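PDB 5M41: nigritoxine from Vibrio nigripulchritudo, which acts as a bacterial toxin against crustaceans and insects and has a new fold. Local coordinates for residues P325-S330 with V348-G353; L331-I336 with I341-S346; V367-S372 with D387-L392. All blocks are in the same frame, centred on the assembly; numbering follows the deposited sequence.

Contact 1: residues P325-S330 with V348-G353; sequences PLDVIS and VSKNLG
Val328 and Val348 meet through one backbone bond and a small apolar touch. The amide N of Val348 donates to the carbonyl O of Val328 at 3.2 Å, with an N-H...O angle of 152° and the donor tilted 23° from the carbonyl plane. Beside this bond, CG1 of Val348 comes near the same oxygen and within 4.0 Å of CB of Val328. A chi1 of 70° swings that methyl toward the opposing strand. Branched valines suit both places, since each sits in an extended backbone and fills a buried spot: Val328 also packs on Val370 of strand 366-370, and Val348 on Trp286.

Farther out, Lys350 extends its long chain back along the loop, so that NZ stands 4.3 Å from OD1 of Asp327. The opposite charges probably attract at this range, which is beyond a salt bridge. The other carboxylate oxygen, OD2, accepts a hydrogen bond from the backbone N of Asp324, which steadies Asp327 from its own side. In segment 348-353 the N of Leu352 bonds to O of Ser349, curling the chain where it leaves the sheet. The chemistry therefore grades from a buried backbone bond to what is probably a looser electrostatic attraction at an exposed lysine, consistent with a strand pairing that gives way to loop.

Contact 2: residues L331-I336 with I341-S346; sequences LSLAAI and IVAKLS
Strands 328-336 and 340-348 form an antiparallel beta hairpin, and segments 331-336 and 341-346 are its two arms next to the turn, their axes 4.5 Å apart at 157°. Ser332 with Lys344 and Ala334 with Val342 are the hydrogen-bonded pairs. Each exchanges two backbone bonds; Ser332 N to Lys344 O, at 2.8 Å, is among the shorter ones, and the straightest runs from Ala334 N to Val342 O at 174°. Between them Leu333 faces Ala343 in a non-hydrogen-bonded pair, where CA of Ala343 directs its hydrogen at O of Ser332.

On the face carrying Leu331, Leu333, Ala343 and Leu345, CD2 of Leu345 lies 3.8 Å from CB of Leu331, and the two side chains cross at a slant. CD2 of Leu333 rests 3.7 Å from CB of Ala343; the single methyl of alanine lets the leucine branch close down onto it. Leu345 and Ala343 also meet Leu313 of helix 302-319, whereas Leu333 reaches helix 386-396.

The other face mixes apolar and polar groups. A chi1 of 66° points CG1 of Val342 at both CB of Ala334 and CG1 of Ile336, the latter at 3.8 Å. A water donates to OG of Ser332 at 2.6 Å and also hydrogen-bonds OG of Ser346, linking the buried hydroxyls; Ser332 is further bound to Asp368, and Lys344 NZ to Gln292. The alternation of hydrogen-bonded and non-hydrogen-bonded pairs is that of a regular antiparallel beta hairpin, here part of a larger sheet with helices on its aliphatic face.

Contact 3: residues V367-S372 with D387-L392; sequences VDIVGS and DIINGL
With CG1 of Val367 anti to its carbonyl carbon (chi1 -51°), CG2 is left between the backbone N and that carbon, which brings this one methyl against two side chains of helix 386-396. Leu392 answers with CG anti to its backbone N (chi1 176°), sending the side chain out from the helix to the strand. Val367 CG2 and Leu392 CD2 then meet tip to tip at 3.9 Å. The same valine methyl lies 3.8 Å from CG2 of Ile388, but here the side chains pass one another at a slant. Ile388 and Leu392 are one helical turn apart, so both project from the same side of the helix, and a compact valine can fit between their ends.

A second touch comes from Ile369, two residues along the strand and thus on the same face as Val367. Its CD1 approaches CD1 of Ile389 at 4.1 Å, the two side chains crossing at about a right angle. Isoleucine suits both places because the two ethyl arms together bridge the gap between strand 367-370 and helix 387-392, whose axes come no closer than 10.4 Å and run nearly antiparallel, at 165°.

The hydrophobic layer continues beyond the two segments. Ile409 and Ile413 of helix 406-415 pack on Val367, Ile413 also meets Ile388, and Ile389 reaches Val306 and Ile307 of helix 302-319. Asp368, between the two apolar strand residues, points its carboxylate elsewhere, where Thr440, Gln442 and the backbone N of Ala441 are among its partners. No hydrogen bond joins strand and helix here. Their association across this interface accordingly rests on methyl-to-methyl dispersion contacts and the exclusion of water, while the Asp368 carboxylate finds its partners on the other face of the strand.

Strand 328-336 ties the three contacts together, pairing with strand 340-348 on one edge and strand 366-370 on the other. Contact 2 is nested within the chain loop closed by contact 1; their centres are about 17 Å apart, and Ser330 N probably bonds to Ser346 O at 2.8 Å between them. Contacts 2 and 3 lie closer, about 10 Å between centres, joined by probable bonds from Leu333 N to Val367 O at 2.8 Å and between Ser332 OG and Asp368 OD1 at 2.6 Å. Contact 1 meets contact 3 through a probable hydrogen bond from Ile329 N to Gly371 O at 2.9 Å. The magnesium site, with Val189, Glu192 and Asp195, involves no residue of these segments.

Contact 1: residues P325-S330 with V348-G353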
loop_
_atom_site.group_PDB
_atom_site.type_symbol
_atom_site.label_atom_id
_atom_site.label_comp_id
_atom_site.label_asym_id
_atom_site.label_seq_id
_atom_site.Cartn_x
_atom_site.Cartn_y
_atom_site.Cartn_z
ATOM N N PRO A 325 2.850 -10.251 20.350
ATOM C CA PRO A 325 1.549 -10.629 19.799
ATOM C C PRO A 325 0.542 -9.488 19.701
ATOM O O PRO A 325 -0.169 -9.403 18.701
ATOM C CB PRO A 325 1.056 -11.686 20.776
ATOM C CG PRO A 325 2.317 -12.370 21.225
ATOM C CD PRO A 325 3.416 -11.340 21.177
ATOM N N LEU A 326 0.498 -8.616 20.709
ATOM C CA LEU A 326 -0.507 -7.545 20.753
ATOM C C LEU A 326 -0.088 -6.199 20.149
ATOM O O LEU A 326 -0.908 -5.294 20.053
ATOM C CB LEU A 326 -1.026 -7.350 22.188
ATOM C CG LEU A 326 -1.714 -8.551 22.850
ATOM C CD1 LEU A 326 -2.009 -8.275 24.325
ATOM C CD2 LEU A 326 -2.995 -8.930 22.121
ATOM N N ASP A 327 1.180 -6.074 19.757
ATOM C CA ASP A 327 1.687 -4.891 19.060
ATOM C C ASP A 327 0.978 -4.706 17.735
ATOM O O ASP A 327 0.823 -5.679 16.971
ATOM C CB ASP A 327 3.181 -5.059 18.725
ATOM C CG ASP A 327 4.093 -4.872 19.922
ATOM O OD1 ASP A 327 3.682 -4.193 20.872
ATOM O OD2 ASP A 327 5.237 -5.389 19.881
ATOM N N VAL A 328 0.605 -3.461 17.435
ATOM C CA VAL A 328 0.018 -3.138 16.145
ATOM C C VAL A 328 1.129 -2.976 15.118
ATOM O O VAL A 328 2.111 -2.267 15.339
ATOM C CB VAL A 328 -0.870 -1.873 16.222
ATOM C CG1 VAL A 328 -1.304 -1.435 14.827
ATOM C CG2 VAL A 328 -2.118 -2.148 17.077
ATOM N N ILE A 329 0.994 -3.666 13.997
ATOM C CA ILE A 329 1.993 -3.642 12.964
ATOM C C ILE A 329 1.334 -3.329 11.619
ATOM O O ILE A 329 0.128 -3.529 11.446
ATOM C CB ILE A 329 2.813 -4.959 12.899
ATOM C CG1 ILE A 329 1.938 -6.166 12.602
ATOM C CG2 ILE A 329 3.584 -5.206 14.206
ATOM C CD1 ILE A 329 2.739 -7.374 12.129
ATOM N N SER A 330 2.124 -2.803 10.698
ATOM C CA SER A 330 1.697 -2.627 9.337
ATOM C C SER A 330 2.534 -3.610 8.534
ATOM O O SER A 330 3.770 -3.498 8.506
ATOM C CB SER A 330 1.975 -1.202 8.877
ATOM O OG SER A 330 1.799 -1.081 7.470
ATOM N N VAL A 348 3.991 0.299 14.973
ATOM C CA VAL A 348 3.378 1.608 15.090
ATOM C C VAL A 348 4.213 2.460 16.027
ATOM O O VAL A 348 4.757 1.950 17.011
ATOM C CB VAL A 348 1.874 1.521 15.532
ATOM C CG1 VAL A 348 1.721 1.065 16.980
ATOM C CG2 VAL A 348 1.174 2.844 15.304
ATOM N N SER A 349 4.378 3.736 15.697
ATOM C CA SER A 349 5.030 4.615 16.628
ATOM C C SER A 349 4.115 4.876 17.822
ATOM O O SER A 349 2.989 5.314 17.651
ATOM C CB SER A 349 5.419 5.930 15.978
ATOM O OG SER A 349 5.822 6.803 17.018
ATOM N N LYS A 350 4.605 4.595 19.024
ATOM C CA LYS A 350 3.904 4.948 20.265
ATOM C C LYS A 350 3.645 6.457 20.396
ATOM O O LYS A 350 2.690 6.871 21.057
ATOM C CB LYS A 350 4.643 4.365 21.481
ATOM C CG LYS A 350 4.207 2.930 21.789
ATOM C CD LYS A 350 5.347 1.917 21.724
ATOM C CE LYS A 350 4.801 0.512 21.473
ATOM N NZ LYS A 350 5.853 -0.498 21.143
ATOM N N ASN A 351 4.475 7.260 19.727
ATOM C CA ASN A 351 4.236 8.688 19.544
ATOM C C ASN A 351 2.966 9.088 18.757
ATOM O O ASN A 351 2.498 10.229 18.854
ATOM C CB ASN A 351 5.445 9.302 18.858
ATOM C CG ASN A 351 5.770 10.677 19.383
ATOM O OD1 ASN A 351 5.642 10.938 20.580
ATOM N ND2 ASN A 351 6.206 11.567 18.493
ATOM N N LEU A 352 2.407 8.155 17.983
ATOM C CA LEU A 352 1.264 8.443 17.105
ATOM C C LEU A 352 -0.015 8.821 17.856
ATOM O O LEU A 352 -0.735 9.717 17.436
ATOM C CB LEU A 352 0.980 7.240 16.193
ATOM C CG LEU A 352 -0.168 7.340 15.191
ATOM C CD1 LEU A 352 0.149 8.392 14.150
ATOM C CD2 LEU A 352 -0.440 6.003 14.507
ATOM N N GLY A 353 -0.293 8.118 18.952
ATOM C CA GLY A 353 -1.573 8.217 19.670
ATOM C C GLY A 353 -2.138 6.820 19.897
ATOM O O GLY A 353 -1.405 5.836 19.800
#

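Contact 2: residues L331-I336 with I341-S346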
loop_
_atom_site.group_PDB
_atom_site.type_symbol
_atom_site.label_atom_id
_atom_site.label_comp_id
_atom_site.label_asym_id
_atom_site.label_seq_id
_atom_site.Cartn_x
_atom_site.Cartn_y
_atom_site.Cartn_z
ATOM N N LEU A 331 1.881 -4.596 7.927
ATOM C CA LEU A 331 2.568 -5.421 6.957
ATOM C C LEU A 331 2.370 -4.764 5.596
ATOM O O LEU A 331 1.260 -4.783 5.034
ATOM C CB LEU A 331 2.067 -6.869 6.993
ATOM C CG LEU A 331 2.345 -7.812 5.812
ATOM C CD1 LEU A 331 3.829 -8.032 5.575
ATOM C CD2 LEU A 331 1.659 -9.142 6.063
ATOM N N SER A 332 3.437 -4.165 5.081
ATOM C CA SER A 332 3.394 -3.474 3.797
ATOM C C SER A 332 3.729 -4.434 2.684
ATOM O O SER A 332 4.723 -5.132 2.759
ATOM C CB SER A 332 4.412 -2.322 3.746
ATOM O OG SER A 332 4.022 -1.247 4.586
ATOM N N LEU A 333 2.899 -4.457 1.650
ATOM C CA LEU A 333 3.215 -5.175 0.440
ATOM C C LEU A 333 3.287 -4.103 -0.622
ATOM O O LEU A 333 2.261 -3.531 -1.030
ATOM C CB LEU A 333 2.143 -6.219 0.156
ATOM C CG LEU A 333 1.981 -7.279 1.256
ATOM C CD1 LEU A 333 0.697 -8.056 1.050
ATOM C CD2 LEU A 333 3.180 -8.225 1.278
ATOM N N ALA A 334 4.515 -3.789 -1.022
ATOM C CA ALA A 334 4.782 -2.653 -1.888
ATOM C C ALA A 334 5.354 -3.146 -3.186
ATOM O O ALA A 334 6.341 -3.868 -3.189
ATOM C CB ALA A 334 5.757 -1.695 -1.225
ATOM N N ALA A 335 4.736 -2.746 -4.291
ATOM C CA ALA A 335 5.287 -3.001 -5.604
ATOM C C ALA A 335 6.646 -2.311 -5.730
ATOM O O ALA A 335 6.916 -1.281 -5.081
ATOM C CB ALA A 335 4.349 -2.513 -6.678
ATOM N N ILE A 336 7.498 -2.911 -6.546
ATOM C CA ILE A 336 8.866 -2.445 -6.771
ATOM C C ILE A 336 9.109 -2.453 -8.296
ATOM O O ILE A 336 8.715 -3.400 -8.967
ATOM C CB ILE A 336 9.876 -3.373 -6.029
ATOM C CG1 ILE A 336 9.791 -3.202 -4.486
ATOM C CG2 ILE A 336 11.304 -3.180 -6.521
ATOM C CD1 ILE A 336 10.087 -1.794 -3.969
ATOM N N ILE A 341 7.700 -7.250 -5.698
ATOM C CA ILE A 341 6.968 -6.797 -4.509
ATOM C C ILE A 341 7.865 -7.003 -3.300
ATOM O O ILE A 341 8.484 -8.046 -3.161
ATOM C CB ILE A 341 5.655 -7.584 -4.269
ATOM C CG1 ILE A 341 4.603 -7.164 -5.279
ATOM C CG2 ILE A 341 5.077 -7.260 -2.887
ATOM C CD1 ILE A 341 3.270 -7.871 -5.101
ATOM N N VAL A 342 7.948 -5.996 -2.437
ATOM C CA VAL A 342 8.647 -6.155 -1.172
ATOM C C VAL A 342 7.617 -6.286 -0.039
ATOM O O VAL A 342 6.629 -5.540 -0.002
ATOM C CB VAL A 342 9.676 -5.018 -0.927
ATOM C CG1 VAL A 342 8.997 -3.668 -0.748
ATOM C CG2 VAL A 342 10.590 -5.337 0.252
ATOM N N ALA A 343 7.821 -7.265 0.842
ATOM C CA ALA A 343 7.083 -7.323 2.102
ATOM C C ALA A 343 7.992 -6.752 3.172
ATOM O O ALA A 343 9.194 -7.060 3.205
ATOM C CB ALA A 343 6.701 -8.749 2.456
ATOM N N LYS A 344 7.419 -5.916 4.029
ATOM C CA LYS A 344 8.151 -5.275 5.094
ATOM C C LYS A 344 7.188 -4.942 6.220
ATOM O O LYS A 344 6.110 -4.400 5.961
ATOM C CB LYS A 344 8.795 -3.983 4.567
ATOM C CG LYS A 344 9.835 -3.369 5.486
ATOM C CD LYS A 344 10.825 -2.477 4.720
ATOM C CE LYS A 344 11.982 -2.014 5.624
ATOM N NZ LYS A 344 13.247 -1.800 4.826
ATOM N N LEU A 345 7.591 -5.241 7.458
ATOM C CA LEU A 345 6.790 -4.979 8.653
ATOM C C LEU A 345 7.248 -3.679 9.269
ATOM O O LEU A 345 8.454 -3.375 9.249
ATOM C CB LEU A 345 7.008 -6.066 9.711
ATOM C CG LEU A 345 6.632 -7.475 9.290
ATOM C CD1 LEU A 345 7.131 -8.465 10.331
ATOM C CD2 LEU A 345 5.120 -7.586 9.100
ATOM N N SER A 346 6.288 -2.924 9.811
ATOM C CA SER A 346 6.578 -1.748 10.601
ATOM C C SER A 346 5.783 -1.879 11.877
ATOM O O SER A 346 4.677 -2.407 11.873
ATOM C CB SER A 346 6.144 -0.467 9.895
ATOM O OG SER A 346 6.853 -0.227 8.690
HETATM O O HOH W 1 5.079 -1.370 6.952
#

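Contact 3: residues V367-S372 with D387-L392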
loop_
_atom_site.group_PDB
_atom_site.type_symbol
_atom_site.label_atom_id
_atom_site.label_comp_id
_atom_site.label_asym_id
_atom_site.label_seq_id
_atom_site.Cartn_x
_atom_site.Cartn_y
_atom_site.Cartn_z
ATOM N N VAL A 367 -0.382 -2.160 -0.821
ATOM C CA VAL A 367 -1.305 -2.191 0.302
ATOM C C VAL A 367 -0.576 -2.436 1.614
ATOM O O VAL A 367 0.481 -3.062 1.642
ATOM C CB VAL A 367 -2.440 -3.244 0.147
ATOM C CG1 VAL A 367 -3.125 -3.077 -1.206
ATOM C CG2 VAL A 367 -1.887 -4.656 0.280
ATOM N N ASP A 368 -1.147 -1.912 2.694
ATOM C CA ASP A 368 -0.683 -2.245 4.031
ATOM C C ASP A 368 -1.805 -2.986 4.765
ATOM O O ASP A 368 -2.956 -2.558 4.742
ATOM C CB ASP A 368 -0.364 -0.978 4.812
ATOM C CG ASP A 368 0.682 -0.097 4.125
ATOM O OD1 ASP A 368 1.713 -0.610 3.606
ATOM O OD2 ASP A 368 0.482 1.144 4.142
ATOM N N ILE A 369 -1.450 -4.068 5.431
ATOM C CA ILE A 369 -2.384 -4.823 6.261
ATOM C C ILE A 369 -2.045 -4.494 7.714
ATOM O O ILE A 369 -0.924 -4.767 8.175
ATOM C CB ILE A 369 -2.273 -6.337 5.972
ATOM C CG1 ILE A 369 -2.523 -6.606 4.467
ATOM C CG2 ILE A 369 -3.254 -7.116 6.865
ATOM C CD1 ILE A 369 -2.079 -7.976 3.952
ATOM N N VAL A 370 -2.975 -3.838 8.404
ATOM C CA VAL A 370 -2.711 -3.288 9.762
ATOM C C VAL A 370 -3.589 -3.965 10.829
ATOM O O VAL A 370 -4.799 -4.037 10.687
ATOM C CB VAL A 370 -2.937 -1.764 9.789
ATOM C CG1 VAL A 370 -2.786 -1.197 11.212
ATOM C CG2 VAL A 370 -1.964 -1.068 8.832
ATOM N N GLY A 371 -2.964 -4.487 11.871
ATOM C CA GLY A 371 -3.653 -5.063 13.022
ATOM C C GLY A 371 -2.590 -5.548 13.981
ATOM O O GLY A 371 -1.405 -5.312 13.752
ATOM N N SER A 372 -2.975 -6.251 15.044
ATOM C CA SER A 372 -1.951 -6.778 15.925
ATOM C C SER A 372 -1.202 -7.883 15.190
ATOM O O SER A 372 -1.766 -8.515 14.290
ATOM C CB SER A 372 -2.548 -7.288 17.241
ATOM O OG SER A 372 -2.988 -8.621 17.103
ATOM N N ASP A 387 -7.668 -12.516 -1.231
ATOM C CA ASP A 387 -8.217 -11.708 -2.332
ATOM C C ASP A 387 -7.408 -10.423 -2.499
ATOM O O ASP A 387 -7.168 -9.966 -3.610
ATOM C CB ASP A 387 -9.695 -11.356 -2.112
ATOM C CG ASP A 387 -10.626 -12.580 -2.204
ATOM O OD1 ASP A 387 -10.220 -13.627 -2.755
ATOM O OD2 ASP A 387 -11.780 -12.485 -1.732
ATOM N N ILE A 388 -6.995 -9.846 -1.387
ATOM C CA ILE A 388 -6.222 -8.601 -1.419
ATOM C C ILE A 388 -4.861 -8.828 -2.052
ATOM O O ILE A 388 -4.454 -8.080 -2.947
ATOM C CB ILE A 388 -6.086 -7.986 -0.015
ATOM C CG1 ILE A 388 -7.422 -7.361 0.390
ATOM C CG2 ILE A 388 -4.930 -6.972 0.023
ATOM C CD1 ILE A 388 -7.608 -7.156 1.875
ATOM N N ILE A 389 -4.176 -9.880 -1.614
ATOM C CA ILE A 389 -2.829 -10.126 -2.111
ATOM C C ILE A 389 -2.834 -10.632 -3.563
ATOM O O ILE A 389 -1.981 -10.218 -4.355
ATOM C CB ILE A 389 -2.012 -10.987 -1.131
ATOM C CG1 ILE A 389 -1.889 -10.232 0.216
ATOM C CG2 ILE A 389 -0.655 -11.346 -1.738
ATOM C CD1 ILE A 389 -1.438 -11.069 1.408
ATOM N N ASN A 390 -3.806 -11.476 -3.929
ATOM C CA ASN A 390 -4.015 -11.847 -5.347
ATOM C C ASN A 390 -4.228 -10.604 -6.220
ATOM O O ASN A 390 -3.581 -10.445 -7.251
ATOM C CB ASN A 390 -5.199 -12.811 -5.535
ATOM C CG ASN A 390 -4.909 -14.222 -5.029
ATOM O OD1 ASN A 390 -3.791 -14.550 -4.629
ATOM N ND2 ASN A 390 -5.926 -15.064 -5.049
ATOM N N GLY A 391 -5.122 -9.717 -5.796
ATOM C CA GLY A 391 -5.382 -8.491 -6.552
ATOM C C GLY A 391 -4.112 -7.671 -6.754
ATOM O O GLY A 391 -3.790 -7.269 -7.872
ATOM N N LEU A 392 -3.389 -7.420 -5.674
ATOM C CA LEU A 392 -2.174 -6.622 -5.757
ATOM C C LEU A 392 -1.122 -7.253 -6.666
ATOM O O LEU A 392 -0.517 -6.567 -7.507
ATOM C CB LEU A 392 -1.588 -6.341 -4.356
ATOM C CG LEU A 392 -0.244 -5.589 -4.342
ATOM C CD1 LEU A 392 -0.326 -4.235 -5.041
ATOM C CD2 LEU A 392 0.276 -5.433 -2.920
#